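Local structure of sortase B (Clostridium perfringens, 5YFK) at residues Y17-L26 and W58-P69; N47-Y55 and H81-S89. The protein is a class B sortase, a cysteine transpeptidase of the kind that in Gram-positive bacteria cleaves a sorting signal and joins the protein bearing it to the cell wall. The protein carries 1 engineered substitution. All coordinates share one frame; numbering follows the deposited sequence.

Contact 1 (Y17-L26 and W58-P69); sequences YDNLRSLSPL and WIKVEGTNIDFP
Arg21 and Asp67 form a salt bridge across the contact. Arg21 NE lies 2.9 Å from Asp67 OD2, and the N-H...O angle of 138° makes the bond rather bent. NE comes from above the carboxylate plane, with the guanidinium turned 66° against it. The other carboxylate oxygen is used as well: Trp58 NE1 donates to Asp67 OD1 at 2.8 Å, and OD1 lies close to the indole plane. This bond, with packing on both faces, would hold the indole's rotation. Asp67 CG stands anti to its own N (chi1 -167°), which brings the carboxylate to the indole edge.

Residues 58-61 and 67-69 belong to neighbouring antiparallel strands of the sortase beta-barrel, joined by a loop that opens with a type II turn from Val61 to Thr64. The N-terminal segment 17-26 packs across this hairpin. Ser24 CB makes a CH-pi contact with the six-membered ring of Trp58, 3.7 Å from its centroid. Ser24 OG lies over the same face and accepts from Leu26 N in an ST turn. The opposite indole face rests on the backbone between Phe68 and Pro69. Pro25 CD packs against Trp58 CE3, and Leu26 CD1 touches both Trp58 CD1 and Lys60 CB.

Lys60 NZ is bonded within the hairpin, to Thr64 O at 2.6 Å and to Ile66 O at 3.0 Å. Thr64 OG1 donates to Val61 O and accepts from Ile66 N. At the other end, the hydroxyl of the poorly ordered Tyr17 donates to Pro69 O at 2.9 Å. Ile94 N, on the next strand, donates to the same hydroxyl.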
loop_
_atom_site.group_PDB
_atom_site.type_symbol
_atom_site.label_atom_id
_atom_site.label_comp_id
_atom_site.label_asym_id
_atom_site.label_seq_id
_atom_site.Cartn_x
_atom_site.Cartn_y
_atom_site.Cartn_z
ATOM N N TYR A 17 9.450 4.290 -13.966
ATOM C CA TYR A 17 9.062 3.944 -12.598
ATOM C C TYR A 17 9.942 2.794 -12.089
ATOM O O TYR A 17 9.546 2.071 -11.176
ATOM C CB TYR A 17 7.565 3.552 -12.556
ATOM C CG TYR A 17 6.771 4.024 -11.334
ATOM C CD1 TYR A 17 5.822 5.049 -11.438
ATOM C CD2 TYR A 17 6.779 3.280 -10.162
ATOM C CE1 TYR A 17 5.030 5.416 -10.349
ATOM C CE2 TYR A 17 5.975 3.616 -9.079
ATOM C CZ TYR A 17 5.104 4.685 -9.160
ATOM O OH TYR A 17 4.335 5.001 -8.033
ATOM N N ASP A 18 11.148 2.658 -12.651
ATOM C CA ASP A 18 12.130 1.674 -12.172
ATOM C C ASP A 18 13.590 2.105 -12.358
ATOM O O ASP A 18 14.486 1.588 -11.697
ATOM C CB ASP A 18 11.907 0.321 -12.851
ATOM C CG ASP A 18 10.797 -0.483 -12.198
ATOM O OD1 ASP A 18 10.929 -0.823 -10.996
ATOM O OD2 ASP A 18 9.771 -0.728 -12.871
ATOM N N ASN A 19 13.821 3.102 -13.198
ATOM C CA ASN A 19 14.811 4.133 -12.898
ATOM C C ASN A 19 14.747 4.562 -11.426
ATOM O O ASN A 19 15.765 4.612 -10.732
ATOM C CB ASN A 19 14.570 5.345 -13.804
ATOM C CG ASN A 19 15.413 6.543 -13.419
ATOM O OD1 ASN A 19 15.053 7.309 -12.524
ATOM N ND2 ASN A 19 16.514 6.743 -14.134
ATOM N N LEU A 20 13.535 4.849 -10.958
ATOM C CA LEU A 20 13.320 5.380 -9.617
ATOM C C LEU A 20 13.731 4.391 -8.539
ATOM O O LEU A 20 13.931 4.774 -7.391
ATOM C CB LEU A 20 11.846 5.732 -9.418
ATOM C CG LEU A 20 11.305 6.838 -10.317
ATOM C CD1 LEU A 20 9.789 6.936 -10.179
ATOM C CD2 LEU A 20 11.980 8.158 -9.972
ATOM N N ARG A 21 13.683 3.108 -8.869
ATOM C CA ARG A 21 13.941 2.056 -7.899
ATOM C C ARG A 21 15.361 2.140 -7.346
ATOM O O ARG A 21 15.645 1.693 -6.226
ATOM C CB ARG A 21 13.730 0.700 -8.552
ATOM C CG ARG A 21 13.375 -0.393 -7.568
ATOM C CD ARG A 21 12.815 -1.590 -8.304
ATOM N NE ARG A 21 13.245 -2.842 -7.696
ATOM C CZ ARG A 21 13.402 -3.982 -8.362
ATOM N NH1 ARG A 21 13.219 -4.021 -9.676
ATOM N NH2 ARG A 21 13.775 -5.080 -7.721
ATOM N N SER A 22 16.239 2.771 -8.114
ATOM C CA SER A 22 17.609 3.000 -7.668
ATOM C C SER A 22 17.634 4.128 -6.637
ATOM O O SER A 22 18.540 4.205 -5.816
ATOM C CB SER A 22 18.498 3.349 -8.864
ATOM O OG SER A 22 18.285 4.693 -9.266
ATOM N N LEU A 23 16.539 4.885 -6.579
ATOM C CA LEU A 23 16.362 5.939 -5.580
ATOM C C LEU A 23 15.632 5.441 -4.338
ATOM O O LEU A 23 15.176 6.241 -3.520
ATOM C CB LEU A 23 15.564 7.096 -6.172
ATOM C CG LEU A 23 16.348 8.223 -6.832
ATOM C CD1 LEU A 23 15.391 9.355 -7.156
ATOM C CD2 LEU A 23 17.476 8.705 -5.927
ATOM N N SER A 24 15.506 4.129 -4.200
ATOM C CA SER A 24 14.745 3.584 -3.087
ATOM C C SER A 24 15.521 3.741 -1.803
ATOM O O SER A 24 16.666 3.312 -1.715
ATOM C CB SER A 24 14.425 2.118 -3.290
ATOM O OG SER A 24 13.971 1.581 -2.061
ATOM N N PRO A 25 14.872 4.289 -0.770
ATOM C CA PRO A 25 15.517 4.367 0.523
ATOM C C PRO A 25 15.543 3.024 1.233
ATOM O O PRO A 25 16.099 2.927 2.319
ATOM C CB PRO A 25 14.663 5.391 1.283
ATOM C CG PRO A 25 13.317 5.316 0.636
ATOM C CD PRO A 25 13.590 5.016 -0.805
ATOM N N LEU A 26 15.051 1.978 0.564
ATOM C CA LEU A 26 15.121 0.620 1.093
ATOM C C LEU A 26 16.077 -0.243 0.262
ATOM O O LEU A 26 15.705 -1.323 -0.193
ATOM C CB LEU A 26 13.728 -0.027 1.096
ATOM C CG LEU A 26 12.653 0.628 1.974
ATOM C CD1 LEU A 26 11.280 0.013 1.741
ATOM C CD2 LEU A 26 13.020 0.544 3.449
ATOM N N TRP A 58 8.020 5.266 0.644
ATOM C CA TRP A 58 8.335 4.140 -0.215
ATOM C C TRP A 58 7.658 2.868 0.344
ATOM O O TRP A 58 7.542 2.685 1.557
ATOM C CB TRP A 58 9.855 3.939 -0.302
ATOM C CG TRP A 58 10.260 3.020 -1.432
ATOM C CD1 TRP A 58 10.163 1.658 -1.460
ATOM C CD2 TRP A 58 10.662 3.415 -2.743
ATOM N NE1 TRP A 58 10.547 1.184 -2.678
ATOM C CE2 TRP A 58 10.745 2.244 -3.523
ATOM C CE3 TRP A 58 10.868 4.655 -3.355
ATOM C CZ2 TRP A 58 11.215 2.257 -4.809
ATOM C CZ3 TRP A 58 11.325 4.675 -4.650
ATOM C CH2 TRP A 58 11.478 3.480 -5.377
ATOM N N ILE A 59 7.177 2.032 -0.552
ATOM C CA ILE A 59 6.582 0.750 -0.157
ATOM C C ILE A 59 7.325 -0.395 -0.845
ATOM O O ILE A 59 7.541 -0.389 -2.061
ATOM C CB ILE A 59 5.070 0.716 -0.509
ATOM C CG1 ILE A 59 4.403 -0.547 0.028
ATOM C CG2 ILE A 59 4.832 0.843 -1.990
ATOM C CD1 ILE A 59 2.880 -0.498 -0.012
ATOM N N LYS A 60 7.555 -1.448 -0.072
ATOM C CA LYS A 60 8.063 -2.682 -0.586
ATOM C C LYS A 60 7.328 -3.840 0.056
ATOM O O LYS A 60 7.256 -3.934 1.289
ATOM C CB LYS A 60 9.573 -2.786 -0.310
ATOM C CG LYS A 60 10.197 -4.134 -0.692
ATOM C CD LYS A 60 10.162 -4.372 -2.187
ATOM C CE LYS A 60 10.083 -5.851 -2.546
ATOM N NZ LYS A 60 9.593 -6.033 -3.941
ATOM N N VAL A 61 6.923 -4.795 -0.771
ATOM C CA VAL A 61 6.183 -5.955 -0.266
ATOM C C VAL A 61 6.969 -7.226 -0.476
ATOM O O VAL A 61 7.384 -7.562 -1.584
ATOM C CB VAL A 61 4.768 -6.079 -0.853
ATOM C CG1 VAL A 61 4.067 -7.335 -0.311
ATOM C CG2 VAL A 61 3.948 -4.839 -0.511
ATOM N N GLU A 62 7.223 -7.896 0.639
ATOM C CA GLU A 62 8.093 -9.051 0.673
ATOM C C GLU A 62 7.576 -10.086 -0.287
ATOM O O GLU A 62 6.365 -10.315 -0.383
ATOM C CB GLU A 62 8.099 -9.627 2.100
ATOM C CG GLU A 62 8.619 -11.048 2.233
ATOM C CD GLU A 62 8.595 -11.554 3.684
ATOM O OE1 GLU A 62 7.584 -11.340 4.387
ATOM O OE2 GLU A 62 9.548 -12.253 4.093
ATOM N N GLY A 63 8.499 -10.631 -1.079
ATOM C CA GLY A 63 8.221 -11.740 -1.977
ATOM C C GLY A 63 7.544 -11.385 -3.286
ATOM O O GLY A 63 6.997 -12.253 -3.959
ATOM N N THR A 64 7.460 -10.087 -3.574
ATOM C CA THR A 64 6.790 -9.580 -4.774
ATOM C C THR A 64 7.680 -8.557 -5.465
ATOM O O THR A 64 8.769 -8.222 -4.974
ATOM C CB THR A 64 5.491 -8.825 -4.430
ATOM O OG1 THR A 64 5.847 -7.575 -3.821
ATOM C CG2 THR A 64 4.617 -9.642 -3.499
ATOM N N ASN A 65 7.226 -8.116 -6.625
ATOM C CA ASN A 65 7.834 -6.988 -7.329
ATOM C C ASN A 65 7.221 -5.644 -6.982
ATOM O O ASN A 65 7.437 -4.665 -7.693
ATOM C CB ASN A 65 7.775 -7.193 -8.836
ATOM C CG ASN A 65 6.361 -7.179 -9.385
ATOM O OD1 ASN A 65 5.393 -7.295 -8.654
ATOM N ND2 ASN A 65 6.249 -6.987 -10.689
ATOM N N ILE A 66 6.552 -5.582 -5.845
ATOM C CA ILE A 66 6.004 -4.329 -5.359
ATOM C C ILE A 66 7.078 -3.570 -4.573
ATOM O O ILE A 66 7.474 -3.938 -3.470
ATOM C CB ILE A 66 4.728 -4.535 -4.529
ATOM C CG1 ILE A 66 3.668 -5.253 -5.353
ATOM C CG2 ILE A 66 4.166 -3.183 -4.067
ATOM C CD1 ILE A 66 2.558 -5.801 -4.491
ATOM N N ASP A 67 7.576 -2.517 -5.193
ATOM C CA ASP A 67 8.803 -1.837 -4.787
ATOM C C ASP A 67 8.787 -0.456 -5.433
ATOM O O ASP A 67 9.318 -0.244 -6.547
ATOM C CB ASP A 67 10.025 -2.625 -5.259
ATOM C CG ASP A 67 11.312 -2.159 -4.627
ATOM O OD1 ASP A 67 11.309 -1.193 -3.839
ATOM O OD2 ASP A 67 12.349 -2.793 -4.923
ATOM N N PHE A 68 8.054 0.462 -4.806
ATOM C CA PHE A 68 7.652 1.691 -5.463
ATOM C C PHE A 68 7.716 2.900 -4.533
ATOM O O PHE A 68 7.355 2.811 -3.354
ATOM C CB PHE A 68 6.214 1.564 -5.974
ATOM C CG PHE A 68 6.025 0.490 -7.011
ATOM C CD1 PHE A 68 6.551 0.643 -8.278
ATOM C CD2 PHE A 68 5.256 -0.623 -6.741
ATOM C CE1 PHE A 68 6.368 -0.334 -9.237
ATOM C CE2 PHE A 68 5.082 -1.606 -7.686
ATOM C CZ PHE A 68 5.625 -1.449 -8.941
ATOM N N PRO A 69 7.840 4.094 -5.143
ATOM C CA PRO A 69 7.451 5.320 -4.456
ATOM C C PRO A 69 5.923 5.500 -4.434
ATOM O O PRO A 69 5.226 4.935 -5.260
ATOM C CB PRO A 69 8.113 6.410 -5.318
ATOM C CG PRO A 69 8.072 5.825 -6.689
ATOM C CD PRO A 69 8.268 4.342 -6.535
#

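Contact 2 (N47-Y55 and H81-S89); sequences NLKNINPDY and HHNFNKEKS
Phe84 pushes its ring against the end of helix 35-51 and the turn that follows. Just before it, Asn83 shapes the loop. Its OD1 accepts from Glu87 N at 2.8 Å, and its ND2 donates to Glu87 OE1, which lies near the amide plane. A type I turn runs from Asn83 to Lys86.

The Phe84 side chain leaves with CG anti to the backbone N (chi1 -168°), which carries the ring to the helix end. Asn52 CB sits over one face in a CH-pi contact, 4.1 Å from the centroid. Ile51 CG2 packs on Phe84 CE2 at 3.6 Å, and Leu48 CD2 on Phe84 CZ. Tyr55 CD1 and Leu48 O lie at the ring's edge. Pro69 and Val71 of strand 67-72 also touch this ring, so it packs between the helix end and the barrel wall.

The carbonyl of Phe84 is gripped twice. Asn52 ND2 donates to Phe84 O at 2.8 Å, from above the carbonyl plane. A water also donates to Phe84 O and gives its other hydrogen bond to Ile51 O at 3.1 Å, bridging the two backbones. Asn52 is the first residue past the helix, and its OD1 accepts from Asp54 N in an Asx turn. Both ends of its amide are therefore used, and Tyr79 OH is a further partner of ND2.

Asn85 then lays ND2 beside Ile51 CG2, 3.5 Å away. Lys86 stretches its extended chain over the Asn52 amide, with CE 3.3 Å from Asn52 OD1. Its NZ makes a long salt bridge of 3.9 Å to Asp54 OD2, which is also hydrogen-bonded to Tyr79 OH.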
loop_
_atom_site.group_PDB
_atom_site.type_symbol
_atom_site.label_atom_id
_atom_site.label_comp_id
_atom_site.label_asym_id
_atom_site.label_seq_id
_atom_site.Cartn_x
_atom_site.Cartn_y
_atom_site.Cartn_z
ATOM N N ASN A 47 15.480 13.633 -3.194
ATOM C CA ASN A 47 15.421 13.602 -4.652
ATOM C C ASN A 47 14.057 13.185 -5.159
ATOM O O ASN A 47 13.512 13.802 -6.044
ATOM C CB ASN A 47 16.474 12.653 -5.209
ATOM C CG ASN A 47 17.802 13.343 -5.448
ATOM O OD1 ASN A 47 17.849 14.464 -5.959
ATOM N ND2 ASN A 47 18.865 12.744 -4.948
ATOM N N LEU A 48 13.440 12.210 -4.499
ATOM C CA LEU A 48 12.052 11.882 -4.813
ATOM C C LEU A 48 11.094 13.067 -4.641
ATOM O O LEU A 48 10.264 13.312 -5.500
ATOM C CB LEU A 48 11.602 10.697 -3.953
ATOM C CG LEU A 48 12.353 9.415 -4.310
ATOM C CD1 LEU A 48 12.344 8.397 -3.171
ATOM C CD2 LEU A 48 11.724 8.830 -5.559
ATOM N N LYS A 49 11.115 13.692 -3.467
ATOM C CA LYS A 49 10.281 14.871 -3.195
ATOM C C LYS A 49 10.484 15.969 -4.253
ATOM O O LYS A 49 9.541 16.655 -4.654
ATOM C CB LYS A 49 10.616 15.418 -1.806
ATOM C CG LYS A 49 9.424 15.605 -0.885
ATOM C CD LYS A 49 9.869 15.794 0.560
ATOM C CE LYS A 49 10.548 14.544 1.115
ATOM N NZ LYS A 49 10.381 14.421 2.593
ATOM N N ASN A 50 11.716 16.103 -4.731
ATOM C CA ASN A 50 12.048 17.136 -5.701
ATOM C C ASN A 50 11.503 16.781 -7.073
ATOM O O ASN A 50 10.923 17.623 -7.749
ATOM C CB ASN A 50 13.563 17.336 -5.759
ATOM C CG ASN A 50 13.962 18.547 -6.582
ATOM O OD1 ASN A 50 13.706 19.692 -6.196
ATOM N ND2 ASN A 50 14.613 18.302 -7.714
ATOM N N ILE A 51 11.569 15.505 -7.432
ATOM C CA ILE A 51 10.941 15.050 -8.665
ATOM C C ILE A 51 9.425 15.253 -8.619
ATOM O O ILE A 51 8.815 15.691 -9.598
ATOM C CB ILE A 51 11.267 13.570 -8.955
ATOM C CG1 ILE A 51 12.756 13.402 -9.255
ATOM C CG2 ILE A 51 10.462 13.084 -10.150
ATOM C CD1 ILE A 51 13.324 12.053 -8.865
ATOM N N ASN A 52 8.808 14.916 -7.490
ATOM C CA ASN A 52 7.367 15.078 -7.349
ATOM C C ASN A 52 7.012 15.377 -5.906
ATOM O O ASN A 52 7.047 14.498 -5.059
ATOM C CB ASN A 52 6.645 13.818 -7.814
ATOM C CG ASN A 52 5.134 13.961 -7.823
ATOM O OD1 ASN A 52 4.556 14.871 -7.213
ATOM N ND2 ASN A 52 4.474 13.029 -8.496
ATOM N N PRO A 53 6.587 16.609 -5.637
ATOM C CA PRO A 53 6.307 17.010 -4.268
ATOM C C PRO A 53 5.177 16.193 -3.610
ATOM O O PRO A 53 4.968 16.273 -2.391
ATOM C CB PRO A 53 5.892 18.479 -4.412
ATOM C CG PRO A 53 6.397 18.916 -5.755
ATOM C CD PRO A 53 6.321 17.683 -6.607
ATOM N N ASP A 54 4.438 15.446 -4.418
ATOM C CA ASP A 54 3.344 14.610 -3.912
ATOM C C ASP A 54 3.876 13.319 -3.264
ATOM O O ASP A 54 3.115 12.564 -2.635
ATOM C CB ASP A 54 2.398 14.255 -5.060
ATOM C CG ASP A 54 1.639 15.461 -5.599
ATOM O OD1 ASP A 54 1.506 16.460 -4.856
ATOM O OD2 ASP A 54 0.946 15.284 -6.622
ATOM N N TYR A 55 5.170 13.078 -3.405
ATOM C CA TYR A 55 5.814 11.925 -2.775
ATOM C C TYR A 55 5.584 11.898 -1.265
ATOM O O TYR A 55 5.703 12.928 -0.594
ATOM C CB TYR A 55 7.313 11.952 -3.054
ATOM C CG TYR A 55 8.059 10.851 -2.335
ATOM C CD1 TYR A 55 8.017 9.549 -2.805
ATOM C CD2 TYR A 55 8.718 11.098 -1.143
ATOM C CE1 TYR A 55 8.672 8.533 -2.140
ATOM C CE2 TYR A 55 9.439 10.106 -0.504
ATOM C CZ TYR A 55 9.384 8.815 -0.995
ATOM O OH TYR A 55 10.012 7.800 -0.323
ATOM N N HIS A 81 -4.072 7.668 -13.494
ATOM C CA HIS A 81 -3.875 8.035 -14.905
ATOM C C HIS A 81 -2.631 8.876 -15.139
ATOM O O HIS A 81 -2.378 9.325 -16.265
ATOM C CB HIS A 81 -5.099 8.798 -15.413
ATOM C CG HIS A 81 -6.389 8.105 -15.131
ATOM N ND1 HIS A 81 -7.320 8.605 -14.249
ATOM C CD2 HIS A 81 -6.855 6.896 -15.521
ATOM C CE1 HIS A 81 -8.354 7.787 -14.194
ATOM N NE2 HIS A 81 -8.084 6.729 -14.937
ATOM N N HIS A 82 -1.824 9.063 -14.102
ATOM C CA HIS A 82 -0.537 9.698 -14.289
ATOM C C HIS A 82 0.568 8.923 -13.584
ATOM O O HIS A 82 0.349 8.301 -12.538
ATOM C CB HIS A 82 -0.541 11.136 -13.769
ATOM C CG HIS A 82 -1.536 12.025 -14.447
ATOM N ND1 HIS A 82 -2.871 12.042 -14.107
ATOM C CD2 HIS A 82 -1.395 12.910 -15.462
ATOM C CE1 HIS A 82 -3.501 12.930 -14.856
ATOM N NE2 HIS A 82 -2.640 13.427 -15.723
ATOM N N ASN A 83 1.784 9.096 -14.078
ATOM C CA ASN A 83 2.941 8.435 -13.503
ATOM C C ASN A 83 3.625 9.334 -12.499
ATOM O O ASN A 83 3.039 10.320 -12.057
ATOM C CB ASN A 83 3.915 7.977 -14.590
ATOM C CG ASN A 83 4.633 9.128 -15.266
ATOM O OD1 ASN A 83 4.509 10.287 -14.871
ATOM N ND2 ASN A 83 5.374 8.809 -16.310
ATOM N N PHE A 84 4.805 8.928 -12.036
ATOM C CA PHE A 84 5.480 9.652 -10.968
ATOM C C PHE A 84 5.918 11.054 -11.395
ATOM O O PHE A 84 6.098 11.933 -10.545
ATOM C CB PHE A 84 6.706 8.890 -10.490
ATOM C CG PHE A 84 7.272 9.420 -9.213
ATOM C CD1 PHE A 84 6.600 9.234 -8.013
ATOM C CD2 PHE A 84 8.457 10.124 -9.208
ATOM C CE1 PHE A 84 7.122 9.723 -6.833
ATOM C CE2 PHE A 84 8.983 10.621 -8.025
ATOM C CZ PHE A 84 8.317 10.420 -6.836
ATOM N N ASN A 85 6.214 11.207 -12.687
ATOM C CA ASN A 85 6.521 12.511 -13.289
ATOM C C ASN A 85 5.272 13.318 -13.638
ATOM O O ASN A 85 5.377 14.372 -14.266
ATOM C CB ASN A 85 7.347 12.329 -14.571
ATOM C CG ASN A 85 8.690 11.684 -14.315
ATOM O OD1 ASN A 85 9.005 10.636 -14.879
ATOM N ND2 ASN A 85 9.480 12.293 -13.443
ATOM N N LYS A 86 4.100 12.756 -13.348
ATOM C CA LYS A 86 2.817 13.399 -13.618
ATOM C C LYS A 86 2.469 13.404 -15.103
ATOM O O LYS A 86 1.537 14.084 -15.527
ATOM C CB LYS A 86 2.800 14.834 -13.072
ATOM C CG LYS A 86 3.046 14.915 -11.578
ATOM C CD LYS A 86 2.403 16.142 -10.946
ATOM C CE LYS A 86 3.124 16.522 -9.670
ATOM N NZ LYS A 86 2.637 17.812 -9.119
ATOM N N GLU A 87 3.150 12.567 -15.869
ATOM C CA GLU A 87 2.808 12.370 -17.263
ATOM C C GLU A 87 1.620 11.427 -17.362
ATOM O O GLU A 87 1.438 10.557 -16.505
ATOM C CB GLU A 87 4.019 11.811 -18.017
ATOM C CG GLU A 87 5.234 12.742 -17.972
ATOM C CD GLU A 87 6.569 12.023 -18.126
ATOM O OE1 GLU A 87 6.590 10.772 -18.175
ATOM O OE2 GLU A 87 7.616 12.712 -18.134
ATOM N N LYS A 88 0.760 11.675 -18.346
ATOM C CA LYS A 88 -0.249 10.704 -18.762
ATOM C C LYS A 88 0.323 9.295 -18.755
ATOM O O LYS A 88 1.387 9.039 -19.321
ATOM C CB LYS A 88 -0.750 11.023 -20.173
ATOM C CG LYS A 88 -1.435 12.376 -20.317
ATOM C CD LYS A 88 -2.800 12.405 -19.646
ATOM C CE LYS A 88 -3.735 11.344 -20.209
ATOM N NZ LYS A 88 -3.932 11.491 -21.676
ATOM N N SER A 89 -0.415 8.360 -18.176
ATOM C CA SER A 89 0.101 7.010 -18.024
ATOM C C SER A 89 -1.047 6.059 -17.827
ATOM O O SER A 89 -1.997 6.357 -17.100
ATOM C CB SER A 89 1.056 6.935 -16.836
ATOM O OG SER A 89 1.309 5.584 -16.471
HETATM O O HOH W 1 6.229 14.888 -11.177
#

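Overall arrangement
From the N terminus, residues 17-26 come first, then helix 35-51 with its end at 47-55, then the hairpin 58-69, then the loop 81-89. Contact 1 closes a loop that contains the helix. Contact 2 starts within that loop and closes beyond it, so the two cross. Contact 1 ties the N-terminal segment to strands 55-61 and 67-72. Contact 2 ties the helix end to the loop between strands 67-72 and 94-96. Their centres are about 15 Å apart, yet they touch. Leu20 and Pro69 both reach Phe84, while Leu23 packs on Leu48 and Ile51. The N-terminal elements and the loop thus pack together beside the barrel.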